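Side-chain contacts in type IV pilus assembly protein PilC (Thermus thermophilus, PDB 2WHN), which probably serves as an essential inner-membrane component of the type IV pilus machinery, controlling pilus assembly and disassembly and helping to localise the PilB ATPase: residues A16-Q21 / Q34-L39; R56-G61 / S66-K71; N81-G86 / G90-I95. All blocks are in the same frame, centred on the assembly; numbering follows the deposited sequence.

Contact 1: A16-Q21 / Q34-L39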
ATOM      1  N   ALA A  16      -0.880   2.974   7.403  1.00 27.24           N
ATOM      2  CA  ALA A  16      -0.676   4.420   7.377  1.00 26.72           C
ATOM      3  C   ALA A  16       0.743   4.782   6.945  1.00 26.67           C
ATOM      4  O   ALA A  16       0.942   5.674   6.121  1.00 26.03           O
ATOM      5  CB  ALA A  16      -0.992   5.030   8.734  1.00 26.12           C
ATOM      6  N   ILE A  17       1.728   4.098   7.521  1.00 26.71           N
ATOM      7  CA  ILE A  17       3.129   4.326   7.174  1.00 26.94           C
ATOM      8  C   ILE A  17       3.388   4.021   5.701  1.00 27.17           C
ATOM      9  O   ILE A  17       3.886   4.872   4.956  1.00 26.91           O
ATOM     10  CB  ILE A  17       4.069   3.490   8.073  1.00 27.12           C
ATOM     11  CG1 ILE A  17       3.993   3.993   9.513  1.00 27.90           C
ATOM     12  CG2 ILE A  17       5.505   3.552   7.566  1.00 26.88           C
ATOM     13  CD1 ILE A  17       4.800   3.170  10.494  1.00 31.67           C
ATOM     14  N   PHE A  18       2.982   2.831   5.266  1.00 26.66           N
ATOM     15  CA  PHE A  18       3.080   2.463   3.855  1.00 25.72           C
ATOM     16  C   PHE A  18       2.502   3.539   2.941  1.00 25.73           C
ATOM     17  O   PHE A  18       3.120   3.918   1.944  1.00 25.49           O
ATOM     18  CB  PHE A  18       2.364   1.142   3.584  1.00 25.35           C
ATOM     19  CG  PHE A  18       2.103   0.889   2.121  1.00 25.79           C
ATOM     20  CD1 PHE A  18       3.123   0.476   1.285  1.00 26.65           C
ATOM     21  CD2 PHE A  18       0.841   1.074   1.588  1.00 25.01           C
ATOM     22  CE1 PHE A  18       2.890   0.250  -0.061  1.00 29.40           C
ATOM     23  CE2 PHE A  18       0.598   0.840   0.248  1.00 29.40           C
ATOM     24  CZ  PHE A  18       1.623   0.436  -0.582  1.00 27.56           C
ATOM     25  N   SER A  19       1.283   3.976   3.248  1.00 25.63           N
ATOM     26  CA  SER A  19       0.558   4.924   2.406  1.00 24.54           C
ATOM     27  C   SER A  19       1.267   6.277   2.344  1.00 24.30           C
ATOM     28  O   SER A  19       1.342   6.895   1.285  1.00 23.78           O
ATOM     29  CB  SER A  19      -0.880   5.108   2.912  1.00 25.23           C
ATOM     30  OG  SER A  19      -1.606   3.889   2.876  1.00 26.79           O
ATOM     31  N   ARG A  20       1.759   6.744   3.489  1.00 24.08           N
ATOM     32  CA  ARG A  20       2.544   7.975   3.541  1.00 23.45           C
ATOM     33  C   ARG A  20       3.845   7.871   2.732  1.00 23.66           C
ATOM     34  O   ARG A  20       4.181   8.766   1.951  1.00 22.79           O
ATOM     35  CB  ARG A  20       2.848   8.355   4.993  1.00 23.25           C
ATOM     36  CG  ARG A  20       3.633   9.653   5.133  1.00 23.64           C
ATOM     37  CD  ARG A  20       2.997  10.757   4.294  1.00 23.79           C
ATOM     38  NE  ARG A  20       1.699  11.154   4.834  1.00 24.38           N
ATOM     39  CZ  ARG A  20       0.805  11.891   4.179  1.00 25.42           C
ATOM     40  NH1 ARG A  20       1.062  12.317   2.946  1.00 18.22           N
ATOM     41  NH2 ARG A  20      -0.346  12.203   4.761  1.00 23.23           N
ATOM     42  N   GLN A  21       4.579   6.781   2.929  1.00 24.20           N
ATOM     43  CA  GLN A  21       5.819   6.544   2.193  1.00 24.39           C
ATOM     44  C   GLN A  21       5.601   6.609   0.689  1.00 24.87           C
ATOM     45  O   GLN A  21       6.355   7.267  -0.033  1.00 23.28           O
ATOM     46  CB  GLN A  21       6.409   5.185   2.564  1.00 24.91           C
ATOM     47  CG  GLN A  21       6.988   5.118   3.971  1.00 24.52           C
ATOM     48  CD  GLN A  21       7.329   3.701   4.383  1.00 28.45           C
ATOM     49  OE1 GLN A  21       6.748   2.738   3.879  1.00 28.79           O
ATOM     50  NE2 GLN A  21       8.301   3.562   5.278  1.00 29.81           N
ATOM     51  N   GLN A  34       9.580   2.020  -8.798  1.00 22.90           N
ATOM     52  CA  GLN A  34      10.693   2.534  -8.005  1.00 23.50           C
ATOM     53  C   GLN A  34      10.311   2.645  -6.530  1.00 22.93           C
ATOM     54  O   GLN A  34      11.045   2.183  -5.654  1.00 21.91           O
ATOM     55  CB  GLN A  34      11.159   3.886  -8.540  1.00 23.56           C
ATOM     56  CG  GLN A  34      11.994   3.787  -9.800  1.00 26.29           C
ATOM     57  CD  GLN A  34      12.063   5.100 -10.549  1.00 29.77           C
ATOM     58  OE1 GLN A  34      11.568   6.125 -10.078  1.00 30.57           O
ATOM     59  NE2 GLN A  34      12.687   5.079 -11.718  1.00 30.55           N
ATOM     60  N   ALA A  35       9.147   3.232  -6.262  1.00 22.80           N
ATOM     61  CA  ALA A  35       8.691   3.444  -4.885  1.00 23.25           C
ATOM     62  C   ALA A  35       8.471   2.125  -4.148  1.00 24.06           C
ATOM     63  O   ALA A  35       8.870   1.975  -2.989  1.00 24.00           O
ATOM     64  CB  ALA A  35       7.415   4.279  -4.866  1.00 23.15           C
ATOM     65  N   LEU A  36       7.857   1.164  -4.831  1.00 24.31           N
ATOM     66  CA  LEU A  36       7.551  -0.119  -4.214  1.00 25.73           C
ATOM     67  C   LEU A  36       8.815  -0.891  -3.837  1.00 26.53           C
ATOM     68  O   LEU A  36       8.863  -1.524  -2.786  1.00 27.68           O
ATOM     69  CB  LEU A  36       6.658  -0.964  -5.127  1.00 25.24           C
ATOM     70  CG  LEU A  36       5.238  -0.431  -5.343  1.00 26.85           C
ATOM     71  CD1 LEU A  36       4.523  -1.211  -6.430  1.00 27.25           C
ATOM     72  CD2 LEU A  36       4.442  -0.457  -4.047  1.00 24.85           C
ATOM     73  N   ALA A  37       9.834  -0.831  -4.689  1.00 26.64           N
ATOM     74  CA  ALA A  37      11.096  -1.514  -4.417  1.00 27.60           C
ATOM     75  C   ALA A  37      11.791  -0.956  -3.177  1.00 28.41           C
ATOM     76  O   ALA A  37      12.420  -1.696  -2.416  1.00 28.69           O
ATOM     77  CB  ALA A  37      12.018  -1.436  -5.625  1.00 27.37           C
ATOM     78  N   ILE A  38      11.688   0.356  -2.989  1.00 28.75           N
ATOM     79  CA  ILE A  38      12.251   1.012  -1.813  1.00 29.78           C
ATOM     80  C   ILE A  38      11.433   0.659  -0.578  1.00 30.99           C
ATOM     81  O   ILE A  38      11.990   0.359   0.481  1.00 31.30           O
ATOM     82  CB  ILE A  38      12.266   2.545  -1.982  1.00 29.46           C
ATOM     83  CG1 ILE A  38      13.343   2.965  -2.984  1.00 28.71           C
ATOM     84  CG2 ILE A  38      12.460   3.234  -0.636  1.00 29.31           C
ATOM     85  CD1 ILE A  38      12.939   4.148  -3.846  1.00 27.77           C
ATOM     86  N   LEU A  39      10.111   0.671  -0.739  1.00 31.61           N
ATOM     87  CA  LEU A  39       9.184   0.402   0.353  1.00 33.42           C
ATOM     88  C   LEU A  39       9.302  -1.024   0.861  1.00 33.68           C
ATOM     89  O   LEU A  39       9.184  -1.274   2.060  1.00 33.88           O
ATOM     90  CB  LEU A  39       7.740   0.658  -0.091  1.00 33.48           C
ATOM     91  CG  LEU A  39       7.307   2.111   0.028  1.00 34.44           C
ATOM     92  CD1 LEU A  39       5.825   2.260  -0.257  1.00 35.77           C
ATOM     93  CD2 LEU A  39       7.665   2.641   1.411  1.00 36.19           C
TER
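The CB of Leu-39 points at helix 12-28, and its methyls meet Phe-18 and Gln-21. Each methyl branch has its own partner. Leu-39 CD1 lies 3.6 Å from Phe-18 CE1 and equally close to Phe-18 CD1. The methyl comes to the ring neither over its face nor at its edge, while the two side chains as wholes cross at about a right angle. The phenylalanine reaches across because its CG lies opposite the backbone N (chi1 164°), which swings the ring toward helix 32-39. Leu-36 joins from one turn earlier. Leu-36 CD2 comes to the edge of the Phe-18 ring, near its plane, 4.3 Å from Phe-18 CE1. The other methyl of Leu-39, CD2, faces the extended chain of Gln-21. It is modelled too close to that chain, so its place against Gln-21 is doubtful as a whole. No hydrogen bond joins the two segments, so the contact is held by apolar packing.

Other helices surround the pair. Phe-48 packs edge-to-face with Phe-18. Arg-20 makes a charged link to Asp-97 and Glu-104 of helix 92-109.

The two short segments run at 140° to each other, with 11.0 Å between their axes. They belong to a helical hairpin made by the first two helices of this N-terminal domain of PilC, a GSP F family protein.

Contact 2: R56-G61 / S66-K71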
ATOM      1  N   ARG A  56       4.495  -5.909  -5.669  1.00 32.32           N
ATOM      2  CA  ARG A  56       5.499  -5.386  -6.589  1.00 32.93           C
ATOM      3  C   ARG A  56       5.793  -6.374  -7.717  1.00 32.30           C
ATOM      4  O   ARG A  56       5.977  -5.981  -8.866  1.00 31.85           O
ATOM      5  CB  ARG A  56       6.791  -5.052  -5.840  1.00 32.93           C
ATOM      6  CG  ARG A  56       7.931  -4.613  -6.746  1.00 35.35           C
ATOM      7  CD  ARG A  56       9.110  -4.117  -5.932  1.00 41.52           C
ATOM      8  NE  ARG A  56      10.375  -4.261  -6.646  1.00 47.25           N
ATOM      9  CZ  ARG A  56      10.914  -5.429  -6.984  1.00 49.35           C
ATOM     10  NH1 ARG A  56      10.281  -6.561  -6.707  1.00 49.15           N
ATOM     11  NH2 ARG A  56      12.084  -5.463  -7.612  1.00 50.67           N
ATOM     12  N   THR A  57       5.893  -7.649  -7.364  1.00 31.61           N
ATOM     13  CA  THR A  57       6.075  -8.711  -8.349  1.00 31.50           C
ATOM     14  C   THR A  57       4.941  -8.703  -9.366  1.00 30.61           C
ATOM     15  O   THR A  57       5.174  -8.791 -10.568  1.00 29.73           O
ATOM     16  CB  THR A  57       6.114 -10.087  -7.670  1.00 31.45           C
ATOM     17  OG1 THR A  57       7.105 -10.076  -6.635  1.00 34.59           O
ATOM     18  CG2 THR A  57       6.452 -11.181  -8.682  1.00 32.66           C
ATOM     19  N   ASP A  58       3.710  -8.628  -8.868  1.00 29.97           N
ATOM     20  CA  ASP A  58       2.530  -8.623  -9.721  1.00 29.67           C
ATOM     21  C   ASP A  58       2.551  -7.441 -10.680  1.00 29.05           C
ATOM     22  O   ASP A  58       2.300  -7.605 -11.874  1.00 27.95           O
ATOM     23  CB  ASP A  58       1.254  -8.590  -8.874  1.00 30.26           C
ATOM     24  CG  ASP A  58       0.954  -9.930  -8.221  1.00 31.40           C
ATOM     25  OD1 ASP A  58       1.657 -10.914  -8.537  1.00 31.36           O
ATOM     26  OD2 ASP A  58       0.010 -10.003  -7.404  1.00 31.08           O
ATOM     27  N   VAL A  59       2.845  -6.254 -10.154  1.00 27.59           N
ATOM     28  CA  VAL A  59       2.862  -5.038 -10.969  1.00 27.46           C
ATOM     29  C   VAL A  59       4.000  -5.046 -11.992  1.00 26.96           C
ATOM     30  O   VAL A  59       3.827  -4.629 -13.141  1.00 25.73           O
ATOM     31  CB  VAL A  59       2.974  -3.771 -10.103  1.00 27.37           C
ATOM     32  CG1 VAL A  59       3.020  -2.539 -10.985  1.00 27.22           C
ATOM     33  CG2 VAL A  59       1.800  -3.693  -9.121  1.00 28.56           C
ATOM     34  N   GLU A  60       5.174  -5.486 -11.564  1.00 25.35           N
ATOM     35  CA  GLU A  60       6.298  -5.603 -12.481  1.00 26.51           C
ATOM     36  C   GLU A  60       5.966  -6.539 -13.651  1.00 25.85           C
ATOM     37  O   GLU A  60       6.491  -6.377 -14.748  1.00 24.85           O
ATOM     38  CB  GLU A  60       7.549  -6.087 -11.744  1.00 25.74           C
ATOM     39  CG  GLU A  60       8.828  -5.961 -12.562  1.00 29.96           C
ATOM     40  CD  GLU A  60      10.067  -6.298 -11.755  1.00 34.58           C
ATOM     41  OE1 GLU A  60      10.566  -5.419 -11.018  1.00 38.11           O
ATOM     42  OE2 GLU A  60      10.538  -7.447 -11.850  1.00 36.48           O
ATOM     43  N   GLY A  61       5.086  -7.506 -13.409  1.00 26.48           N
ATOM     44  CA  GLY A  61       4.671  -8.455 -14.444  1.00 26.73           C
ATOM     45  C   GLY A  61       3.622  -7.894 -15.393  1.00 27.22           C
ATOM     46  O   GLY A  61       3.301  -8.511 -16.410  1.00 27.25           O
ATOM     47  N   SER A  66      -4.094  -1.639  -8.692  1.00 26.31           N
ATOM     48  CA  SER A  66      -5.323  -1.859  -7.938  1.00 26.91           C
ATOM     49  C   SER A  66      -5.683  -3.336  -7.809  1.00 27.09           C
ATOM     50  O   SER A  66      -6.146  -3.771  -6.756  1.00 27.97           O
ATOM     51  CB  SER A  66      -6.484  -1.088  -8.560  1.00 26.78           C
ATOM     52  OG  SER A  66      -6.648  -1.450  -9.913  1.00 27.49           O
ATOM     53  N   GLU A  67      -5.469  -4.111  -8.869  1.00 27.49           N
ATOM     54  CA  GLU A  67      -5.736  -5.547  -8.802  1.00 27.50           C
ATOM     55  C   GLU A  67      -4.717  -6.267  -7.918  1.00 27.88           C
ATOM     56  O   GLU A  67      -5.068  -7.188  -7.183  1.00 27.11           O
ATOM     57  CB  GLU A  67      -5.785  -6.192 -10.192  1.00 27.87           C
ATOM     58  CG  GLU A  67      -5.899  -7.720 -10.130  1.00 29.22           C
ATOM     59  CD  GLU A  67      -6.224  -8.361 -11.469  1.00 31.41           C
ATOM     60  OE1 GLU A  67      -5.894  -7.769 -12.516  1.00 31.31           O
ATOM     61  OE2 GLU A  67      -6.789  -9.478 -11.472  1.00 33.37           O
ATOM     62  N   ALA A  68      -3.460  -5.842  -7.981  1.00 28.03           N
ATOM     63  CA  ALA A  68      -2.444  -6.391  -7.086  1.00 28.80           C
ATOM     64  C   ALA A  68      -2.818  -6.165  -5.619  1.00 29.01           C
ATOM     65  O   ALA A  68      -2.713  -7.077  -4.798  1.00 29.15           O
ATOM     66  CB  ALA A  68      -1.076  -5.800  -7.394  1.00 28.77           C
ATOM     67  N   LEU A  69      -3.295  -4.964  -5.305  1.00 29.64           N
ATOM     68  CA  LEU A  69      -3.779  -4.653  -3.961  1.00 30.01           C
ATOM     69  C   LEU A  69      -4.991  -5.498  -3.582  1.00 30.54           C
ATOM     70  O   LEU A  69      -5.124  -5.934  -2.435  1.00 30.37           O
ATOM     71  CB  LEU A  69      -4.141  -3.172  -3.842  1.00 30.41           C
ATOM     72  CG  LEU A  69      -3.071  -2.144  -4.222  1.00 30.45           C
ATOM     73  CD1 LEU A  69      -3.611  -0.731  -4.059  1.00 30.03           C
ATOM     74  CD2 LEU A  69      -1.812  -2.341  -3.396  1.00 29.10           C
ATOM     75  N   SER A  70      -5.907  -5.673  -4.530  1.00 30.72           N
ATOM     76  CA  SER A  70      -7.201  -6.275  -4.227  1.00 30.76           C
ATOM     77  C   SER A  70      -7.039  -7.721  -3.778  1.00 31.06           C
ATOM     78  O   SER A  70      -7.983  -8.333  -3.278  1.00 30.66           O
ATOM     79  CB  SER A  70      -8.134  -6.196  -5.435  1.00 30.63           C
ATOM     80  OG  SER A  70      -7.735  -7.111  -6.438  1.00 30.99           O
ATOM     81  N   LYS A  71      -5.829  -8.251  -3.930  1.00 30.99           N
ATOM     82  CA  LYS A  71      -5.529  -9.615  -3.515  1.00 31.37           C
ATOM     83  C   LYS A  71      -5.356  -9.728  -2.005  1.00 31.74           C
ATOM     84  O   LYS A  71      -5.250 -10.831  -1.470  1.00 31.92           O
ATOM     85  CB  LYS A  71      -4.262 -10.117  -4.204  1.00 31.57           C
ATOM     86  CG  LYS A  71      -4.463 -10.561  -5.638  1.00 31.49           C
ATOM     87  CD  LYS A  71      -3.141 -10.966  -6.265  1.00 33.70           C
ATOM     88  CE  LYS A  71      -3.351 -11.723  -7.563  1.00 35.39           C
ATOM     89  NZ  LYS A  71      -2.070 -12.275  -8.084  1.00 36.85           N
TER
HETATM   90  O   HOH W   1      -0.510  -8.900  -5.060  1.00 31.74           O
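Asp-58 OD2 is gripped by Lys-71 and by a water. Lys-71 NZ donates to OD2 of Asp-58 at 3.2 Å, and the pair is also a salt bridge. The ammonium group comes from above the carboxylate, 47° out of its plane. Lys-71 gets there with a chain that is extended beyond CG and approaches the aspartate from the opposite direction. The water O gives one hydrogen to Asp-58 OD2 at 2.6 Å. The same water O gives its other hydrogen to Ala-68 O at 2.9 Å. The carboxylate is thus tied to segment 66-71 twice, once by charge and once through the water. The lysine probably favours the ionised aspartate.

Under this polar layer lies a small apolar one. Ala-68 CB is 3.9 Å from Asp-58 CB and 4.0 Å from Val-59 CG2. With only a methyl group at Ala-68, the two backbones come close, and the CA atoms of Asp-58 and Ala-68 are 6.1 Å apart.

Met-63, in the connecting loop, touches both Asp-58 and Lys-71. The contact joins the C-terminal part of helix 46-60 to the short helix 65-70. Val-59 also packs on Leu-33 of helix 32-39, while Leu-69 reaches Val-83 of helix 77-89.

Contact 3: N81-G86 / G90-I95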
ATOM      1  N   ASN A  81     -10.575   0.960  -4.834  1.00 33.69           N
ATOM      2  CA  ASN A  81     -11.355   1.730  -5.799  1.00 33.01           C
ATOM      3  C   ASN A  81     -10.748   3.109  -6.052  1.00 32.54           C
ATOM      4  O   ASN A  81     -10.725   3.586  -7.183  1.00 31.74           O
ATOM      5  CB  ASN A  81     -12.809   1.857  -5.339  1.00 33.32           C
ATOM      6  CG  ASN A  81     -13.632   0.626  -5.671  1.00 34.08           C
ATOM      7  OD1 ASN A  81     -13.294  -0.131  -6.579  1.00 34.81           O
ATOM      8  ND2 ASN A  81     -14.733   0.435  -4.952  1.00 33.71           N
ATOM      9  N   LEU A  82     -10.234   3.730  -4.998  1.00 32.16           N
ATOM     10  CA  LEU A  82      -9.584   5.028  -5.121  1.00 32.36           C
ATOM     11  C   LEU A  82      -8.266   4.921  -5.886  1.00 32.22           C
ATOM     12  O   LEU A  82      -8.007   5.696  -6.806  1.00 31.56           O
ATOM     13  CB  LEU A  82      -9.350   5.639  -3.738  1.00 32.62           C
ATOM     14  CG  LEU A  82     -10.559   6.370  -3.157  1.00 34.10           C
ATOM     15  CD1 LEU A  82     -10.289   6.798  -1.718  1.00 35.50           C
ATOM     16  CD2 LEU A  82     -10.918   7.574  -4.032  1.00 33.16           C
ATOM     17  N   VAL A  83      -7.447   3.942  -5.512  1.00 31.87           N
ATOM     18  CA  VAL A  83      -6.237   3.622  -6.264  1.00 31.83           C
ATOM     19  C   VAL A  83      -6.548   3.333  -7.725  1.00 32.72           C
ATOM     20  O   VAL A  83      -5.817   3.761  -8.620  1.00 32.94           O
ATOM     21  CB  VAL A  83      -5.473   2.426  -5.644  1.00 31.97           C
ATOM     22  CG1 VAL A  83      -4.425   1.888  -6.619  1.00 30.93           C
ATOM     23  CG2 VAL A  83      -4.822   2.846  -4.335  1.00 29.55           C
ATOM     24  N   ARG A  84      -7.654   2.635  -7.972  1.00 32.95           N
ATOM     25  CA  ARG A  84      -8.062   2.325  -9.343  1.00 32.70           C
ATOM     26  C   ARG A  84      -8.375   3.587 -10.146  1.00 32.50           C
ATOM     27  O   ARG A  84      -8.058   3.674 -11.333  1.00 32.11           O
ATOM     28  CB  ARG A  84      -9.269   1.384  -9.355  1.00 33.30           C
ATOM     29  CG  ARG A  84      -9.902   1.220 -10.728  1.00 32.85           C
ATOM     30  CD  ARG A  84      -8.933   0.550 -11.685  1.00 33.59           C
ATOM     31  NE  ARG A  84      -9.397   0.610 -13.067  1.00 35.10           N
ATOM     32  CZ  ARG A  84      -8.694   0.176 -14.108  1.00 34.71           C
ATOM     33  NH1 ARG A  84      -7.490  -0.352 -13.924  1.00 32.33           N
ATOM     34  NH2 ARG A  84      -9.195   0.274 -15.331  1.00 32.86           N
ATOM     35  N   ALA A  85      -9.011   4.559  -9.503  1.00 32.72           N
ATOM     36  CA  ALA A  85      -9.272   5.845 -10.150  1.00 32.76           C
ATOM     37  C   ALA A  85      -7.959   6.574 -10.436  1.00 32.88           C
ATOM     38  O   ALA A  85      -7.802   7.205 -11.479  1.00 32.49           O
ATOM     39  CB  ALA A  85     -10.186   6.706  -9.288  1.00 32.63           C
ATOM     40  N   GLY A  86      -7.003   6.442  -9.522  1.00 33.47           N
ATOM     41  CA  GLY A  86      -5.693   7.075  -9.676  1.00 34.59           C
ATOM     42  C   GLY A  86      -4.884   6.538 -10.843  1.00 35.08           C
ATOM     43  O   GLY A  86      -4.201   7.294 -11.532  1.00 35.77           O
ATOM     44  N   GLY A  90      -3.706   9.487 -13.741  1.00 34.41           N
ATOM     45  CA  GLY A  90      -2.363   9.983 -13.477  1.00 34.37           C
ATOM     46  C   GLY A  90      -2.297  10.876 -12.251  1.00 33.88           C
ATOM     47  O   GLY A  90      -1.539  11.845 -12.218  1.00 34.18           O
ATOM     48  N   GLY A  91      -3.096  10.550 -11.238  1.00 33.41           N
ATOM     49  CA  GLY A  91      -3.069  11.291  -9.982  1.00 31.70           C
ATOM     50  C   GLY A  91      -2.908  10.388  -8.771  1.00 31.68           C
ATOM     51  O   GLY A  91      -3.462  10.664  -7.703  1.00 30.47           O
ATOM     52  N   LEU A  92      -2.159   9.300  -8.934  1.00 30.51           N
ATOM     53  CA  LEU A  92      -1.878   8.406  -7.817  1.00 31.01           C
ATOM     54  C   LEU A  92      -1.242   9.155  -6.646  1.00 30.50           C
ATOM     55  O   LEU A  92      -1.582   8.910  -5.493  1.00 30.89           O
ATOM     56  CB  LEU A  92      -0.984   7.237  -8.249  1.00 31.08           C
ATOM     57  CG  LEU A  92      -1.672   5.883  -8.439  1.00 31.64           C
ATOM     58  CD1 LEU A  92      -0.655   4.769  -8.641  1.00 33.11           C
ATOM     59  CD2 LEU A  92      -2.578   5.568  -7.260  1.00 33.15           C
ATOM     60  N   ASP A  93      -0.322  10.067  -6.942  1.00 29.89           N
ATOM     61  CA  ASP A  93       0.300  10.854  -5.888  1.00 30.65           C
ATOM     62  C   ASP A  93      -0.729  11.539  -4.990  1.00 30.08           C
ATOM     63  O   ASP A  93      -0.633  11.467  -3.765  1.00 30.83           O
ATOM     64  CB  ASP A  93       1.311  11.859  -6.452  1.00 31.18           C
ATOM     65  CG  ASP A  93       0.683  12.858  -7.413  1.00 35.36           C
ATOM     66  OD1 ASP A  93      -0.181  12.462  -8.228  1.00 36.74           O
ATOM     67  OD2 ASP A  93       1.120  14.032  -7.401  1.00 39.06           O
ATOM     68  N   LEU A  94      -1.712  12.189  -5.606  1.00 28.58           N
ATOM     69  CA  LEU A  94      -2.750  12.916  -4.878  1.00 28.65           C
ATOM     70  C   LEU A  94      -3.647  11.962  -4.102  1.00 28.09           C
ATOM     71  O   LEU A  94      -3.975  12.209  -2.947  1.00 28.66           O
ATOM     72  CB  LEU A  94      -3.610  13.746  -5.842  1.00 27.83           C
ATOM     73  CG  LEU A  94      -2.908  14.797  -6.706  1.00 29.64           C
ATOM     74  CD1 LEU A  94      -3.858  15.330  -7.780  1.00 27.45           C
ATOM     75  CD2 LEU A  94      -2.374  15.931  -5.835  1.00 31.38           C
ATOM     76  N   ILE A  95      -4.079  10.895  -4.767  1.00 27.57           N
ATOM     77  CA  ILE A  95      -4.864   9.850  -4.127  1.00 28.34           C
ATOM     78  C   ILE A  95      -4.178   9.267  -2.891  1.00 28.70           C
ATOM     79  O   ILE A  95      -4.815   9.073  -1.856  1.00 28.54           O
ATOM     80  CB  ILE A  95      -5.204   8.717  -5.117  1.00 28.67           C
ATOM     81  CG1 ILE A  95      -6.239   9.202  -6.136  1.00 29.96           C
ATOM     82  CG2 ILE A  95      -5.721   7.495  -4.372  1.00 29.54           C
ATOM     83  CD1 ILE A  95      -6.143   8.525  -7.496  1.00 32.16           C
TER
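Ile-95 meets Leu-82, Val-83, Ala-85 and Gly-86 as a knob set into a hole. This is the inner packing of a tight helical hairpin, made by helices 77-89 and 92-109. From CA, the CB of Ile-95 points at the first helix. There the chain forks. CG2 lies opposite the backbone N and turns to the Leu-82 end of the hole. Ile-95 CG2 sits 3.8 Å from Leu-82 O. Beside that oxygen, Ile-95 CG2 also packs on Leu-82 CB, at 4.1 Å. The other branch, CG1, lies opposite the carbonyl carbon (chi1 -71°). Ile-95 CG1 passes 4.0 Å from Leu-82 O on its way to Gly-86. CD1 at the tip ends over the Ala-85 and Gly-86 backbone. Its modelled approach to Gly-86 CA is too short for two carbons, so its exact place is doubtful.

With no side chain at Gly-86, the two backbones come close. The CA atoms of Gly-86 and Leu-92 are only 4.4 Å apart. Leu-92 CG comes within 4.1 Å of Gly-86 C. Leu-92 also sends its CD2 obliquely across Val-83, 4.2 Å from Val-83 CG1. Phe-65 touches both Val-83 and Leu-92, and Leu-26 of helix 12-28 also packs on Leu-92.

The turn itself is glycine-rich. Gly-90 has a positive phi of 60° and leaves the first helix. Gly-91 then takes the N-cap position of the second. Ser-89 OG makes weak hydrogen bonds to Gly-86 O and Gly-91 N. The backbone bridge of the turn is also weak: Gly-91 N donates to Gly-86 O at 3.5 Å, with an N-H...O angle of 151°.

In the fold
From the N terminus, helix 12-28 turns into helix 32-39, and contact 1 closes that hairpin. The chain then runs into helix 46-60. Contact 2 closes the short loop from it to helix 65-70. Helix 77-89 follows, and contact 3 closes the turn into the last helix, 92-109. The three loops come in series; none nests or crosses. Contacts 1 and 2 touch where Arg-56 packs on Leu-36 and Ala-37. Contacts 2 and 3 touch where Ser-66 meets Arg-84. Contacts 1 and 3 do not touch; their nearest atoms are about 7 Å apart. Together the contacts tie six consecutive helices pairwise into one all-helical domain.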